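Local atomic coordinates of protein SCO1, mitochondrial (Saccharomyces cerevisiae, PDB entry 2B7K), a protein that is required for accumulation of cytochrome c oxidase subunits 1 and 2 and is thought to act in mitochondrial copper transport or insertion into that enzyme. Residues N69-K74 against K173-V178. Numbering follows the deposited sequence.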
ATOM      1  N   ASN A  69      -4.936  -9.448  -8.984  1.00 14.07           N
ATOM      2  CA  ASN A  69      -5.109 -10.528  -9.950  1.00 15.30           C
ATOM      3  C   ASN A  69      -5.944 -10.118 -11.159  1.00 14.07           C
ATOM      4  O   ASN A  69      -5.661 -10.537 -12.278  1.00 15.54           O
ATOM      5  CB  ASN A  69      -5.721 -11.748  -9.266  1.00 20.13           C
ATOM      6  CG  ASN A  69      -4.686 -12.570  -8.523  1.00 21.88           C
ATOM      7  OD1 ASN A  69      -5.021 -13.418  -7.698  1.00 24.85           O
ATOM      8  ND2 ASN A  69      -3.414 -12.327  -8.823  1.00 23.47           N
ATOM      9  N   THR A  70      -6.968  -9.304 -10.942  1.00 14.06           N
ATOM     10  CA  THR A  70      -7.802  -8.846 -12.045  1.00 14.02           C
ATOM     11  C   THR A  70      -6.978  -7.900 -12.913  1.00 14.88           C
ATOM     12  O   THR A  70      -7.038  -7.955 -14.143  1.00 13.35           O
ATOM     13  CB  THR A  70      -9.039  -8.085 -11.536  1.00 16.55           C
ATOM     14  OG1 THR A  70      -9.876  -8.982 -10.797  1.00 18.09           O
ATOM     15  CG2 THR A  70      -9.826  -7.508 -12.693  1.00 18.13           C
ATOM     16  N   LEU A  71      -6.206  -7.031 -12.265  1.00 13.28           N
ATOM     17  CA  LEU A  71      -5.384  -6.070 -12.993  1.00 15.61           C
ATOM     18  C   LEU A  71      -4.375  -6.743 -13.915  1.00 15.51           C
ATOM     19  O   LEU A  71      -4.247  -6.381 -15.085  1.00 17.58           O
ATOM     20  CB  LEU A  71      -4.657  -5.147 -12.006  1.00 14.57           C
ATOM     21  CG  LEU A  71      -5.566  -4.065 -11.411  1.00 16.45           C
ATOM     22  CD1 LEU A  71      -4.890  -3.401 -10.221  1.00 16.66           C
ATOM     23  CD2 LEU A  71      -5.886  -3.036 -12.497  1.00 14.13           C
ATOM     24  N   SER A  72      -3.660  -7.731 -13.395  1.00 15.83           N
ATOM     25  CA  SER A  72      -2.669  -8.418 -14.204  1.00 17.61           C
ATOM     26  C   SER A  72      -3.283  -9.319 -15.277  1.00 19.08           C
ATOM     27  O   SER A  72      -2.865  -9.282 -16.436  1.00 19.51           O
ATOM     28  CB  SER A  72      -1.729  -9.230 -13.309  1.00 27.90           C
ATOM     29  OG  SER A  72      -2.456 -10.157 -12.529  1.00 31.27           O
ATOM     30  N   SER A  73      -4.284 -10.109 -14.911  1.00 22.75           N
ATOM     31  CA  SER A  73      -4.898 -11.021 -15.876  1.00 23.21           C
ATOM     32  C   SER A  73      -5.747 -10.351 -16.959  1.00 23.75           C
ATOM     33  O   SER A  73      -5.654 -10.709 -18.134  1.00 24.67           O
ATOM     34  CB  SER A  73      -5.733 -12.082 -15.146  1.00 21.06           C
ATOM     35  OG  SER A  73      -6.869 -11.520 -14.511  1.00 19.27           O
ATOM     36  N   LYS A  74      -6.558  -9.369 -16.581  1.00 20.99           N
ATOM     37  CA  LYS A  74      -7.422  -8.701 -17.556  1.00 22.22           C
ATOM     38  C   LYS A  74      -6.843  -7.476 -18.262  1.00 22.74           C
ATOM     39  O   LYS A  74      -7.232  -7.171 -19.392  1.00 22.19           O
ATOM     40  CB  LYS A  74      -8.744  -8.302 -16.895  1.00 31.77           C
ATOM     41  CG  LYS A  74      -9.553  -9.470 -16.373  1.00 37.59           C
ATOM     42  CD  LYS A  74     -10.832  -8.988 -15.717  1.00 41.73           C
ATOM     43  CE  LYS A  74     -11.635 -10.147 -15.155  1.00 45.14           C
ATOM     44  NZ  LYS A  74     -12.803  -9.667 -14.360  1.00 49.00           N
ATOM     45  N   LYS A 173     -11.041   2.182 -11.519  1.00 19.34           N
ATOM     46  CA  LYS A 173     -10.377   3.429 -11.156  1.00 20.29           C
ATOM     47  C   LYS A 173      -8.866   3.356 -11.338  1.00 19.46           C
ATOM     48  O   LYS A 173      -8.241   4.302 -11.814  1.00 18.63           O
ATOM     49  CB  LYS A 173     -10.702   3.792  -9.702  1.00 26.87           C
ATOM     50  CG  LYS A 173     -10.242   5.185  -9.290  1.00 30.53           C
ATOM     51  CD  LYS A 173     -11.008   6.256 -10.054  1.00 34.70           C
ATOM     52  CE  LYS A 173     -10.703   7.649  -9.529  1.00 36.76           C
ATOM     53  NZ  LYS A 173     -11.509   8.684 -10.235  1.00 38.62           N
ATOM     54  N   ILE A 174      -8.269   2.234 -10.951  1.00 17.30           N
ATOM     55  CA  ILE A 174      -6.831   2.075 -11.095  1.00 15.78           C
ATOM     56  C   ILE A 174      -6.450   2.032 -12.577  1.00 17.22           C
ATOM     57  O   ILE A 174      -5.506   2.699 -12.999  1.00 16.25           O
ATOM     58  CB  ILE A 174      -6.360   0.794 -10.366  1.00 14.85           C
ATOM     59  CG1 ILE A 174      -6.588   0.972  -8.860  1.00 14.12           C
ATOM     60  CG2 ILE A 174      -4.894   0.519 -10.660  1.00 14.37           C
ATOM     61  CD1 ILE A 174      -6.335  -0.270  -8.035  1.00 14.58           C
ATOM     62  N   VAL A 175      -7.195   1.267 -13.367  1.00 15.15           N
ATOM     63  CA  VAL A 175      -6.922   1.169 -14.798  1.00 17.36           C
ATOM     64  C   VAL A 175      -6.914   2.560 -15.433  1.00 19.56           C
ATOM     65  O   VAL A 175      -6.010   2.900 -16.194  1.00 18.37           O
ATOM     66  CB  VAL A 175      -7.977   0.288 -15.502  1.00 18.50           C
ATOM     67  CG1 VAL A 175      -7.747   0.294 -17.017  1.00 20.22           C
ATOM     68  CG2 VAL A 175      -7.899  -1.139 -14.959  1.00 19.69           C
ATOM     69  N   GLU A 176      -7.921   3.359 -15.103  1.00 22.32           N
ATOM     70  CA  GLU A 176      -8.048   4.720 -15.624  1.00 25.17           C
ATOM     71  C   GLU A 176      -6.766   5.528 -15.396  1.00 23.43           C
ATOM     72  O   GLU A 176      -6.258   6.186 -16.308  1.00 23.24           O
ATOM     73  CB  GLU A 176      -9.238   5.409 -14.945  1.00 48.17           C
ATOM     74  CG  GLU A 176      -9.552   6.805 -15.455  1.00 55.15           C
ATOM     75  CD  GLU A 176     -10.776   7.408 -14.783  1.00 57.49           C
ATOM     76  OE1 GLU A 176     -11.149   8.548 -15.131  1.00 60.03           O
ATOM     77  OE2 GLU A 176     -11.369   6.742 -13.906  1.00 59.99           O
ATOM     78  N   HIS A 177      -6.243   5.469 -14.176  1.00 22.55           N
ATOM     79  CA  HIS A 177      -5.022   6.188 -13.820  1.00 23.32           C
ATOM     80  C   HIS A 177      -3.779   5.675 -14.537  1.00 23.52           C
ATOM     81  O   HIS A 177      -2.961   6.456 -15.018  1.00 23.60           O
ATOM     82  CB  HIS A 177      -4.785   6.104 -12.310  1.00 23.37           C
ATOM     83  CG  HIS A 177      -5.615   7.059 -11.514  1.00 26.13           C
ATOM     84  ND1 HIS A 177      -5.419   8.423 -11.553  1.00 28.60           N
ATOM     85  CD2 HIS A 177      -6.652   6.852 -10.669  1.00 27.05           C
ATOM     86  CE1 HIS A 177      -6.299   9.014 -10.765  1.00 27.30           C
ATOM     87  NE2 HIS A 177      -7.059   8.084 -10.217  1.00 28.13           N
ATOM     88  N   VAL A 178      -3.629   4.356 -14.590  1.00 20.05           N
ATOM     89  CA  VAL A 178      -2.467   3.757 -15.226  1.00 20.56           C
ATOM     90  C   VAL A 178      -2.417   4.001 -16.728  1.00 23.65           C
ATOM     91  O   VAL A 178      -1.376   4.398 -17.264  1.00 22.29           O
ATOM     92  CB  VAL A 178      -2.424   2.233 -14.964  1.00 19.66           C
ATOM     93  CG1 VAL A 178      -1.248   1.601 -15.688  1.00 19.21           C
ATOM     94  CG2 VAL A 178      -2.319   1.979 -13.472  1.00 17.24           C
TER
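No ring, amide or carboxylate enters where Leu71 meets Ile174 and Val175: the touching groups are methyls, so the interface has neither faces nor edges to stack. One flat group nearby, the peptide carbonyl of Asn69 within helix 56-75, is approached on both faces. Ser73 N and Ser73 OG approach Asn69 O from opposite faces, the hydroxyl at 2.7 Å and tilted 26° from the carbonyl plane. Serine suits this outer side of the helix because its short hydroxyl can fold back onto the backbone one turn earlier.

On the inner side, the CB bond of Leu71 points toward helix 169-180, and with CG anti to the carbonyl carbon (chi1 -77°) CD1 and CD2 meet Ile174 and Val175. Its CD1 meets Ile174 CG2 at 3.9 Å, the two side chains crossing at about a right angle, and also reaches Ile174 CD1 at 4.1 Å. The other branch, CD2, touches Val175 CG2 at 3.7 Å, where the two side chains pass each other in opposite directions. Leucine thus serves two neighbours with one fork, while the beta-branched residues offer methyls close to their helix backbone. With an alanine at Leu71 both branch methyls go, which would probably open a gap beside Ile174 CG2 and Val175 CG2. Val171 and Leu79 also touch Leu71, and Leu161 of strand 157-161 lies against Ile174. Well away from the proposed copper ligands, this buried apolar contact joins the end of helix 56-75 to helix 169-180, the last helix of the modelled chain, the pair that packs on one face of the sheet in the thioredoxin fold.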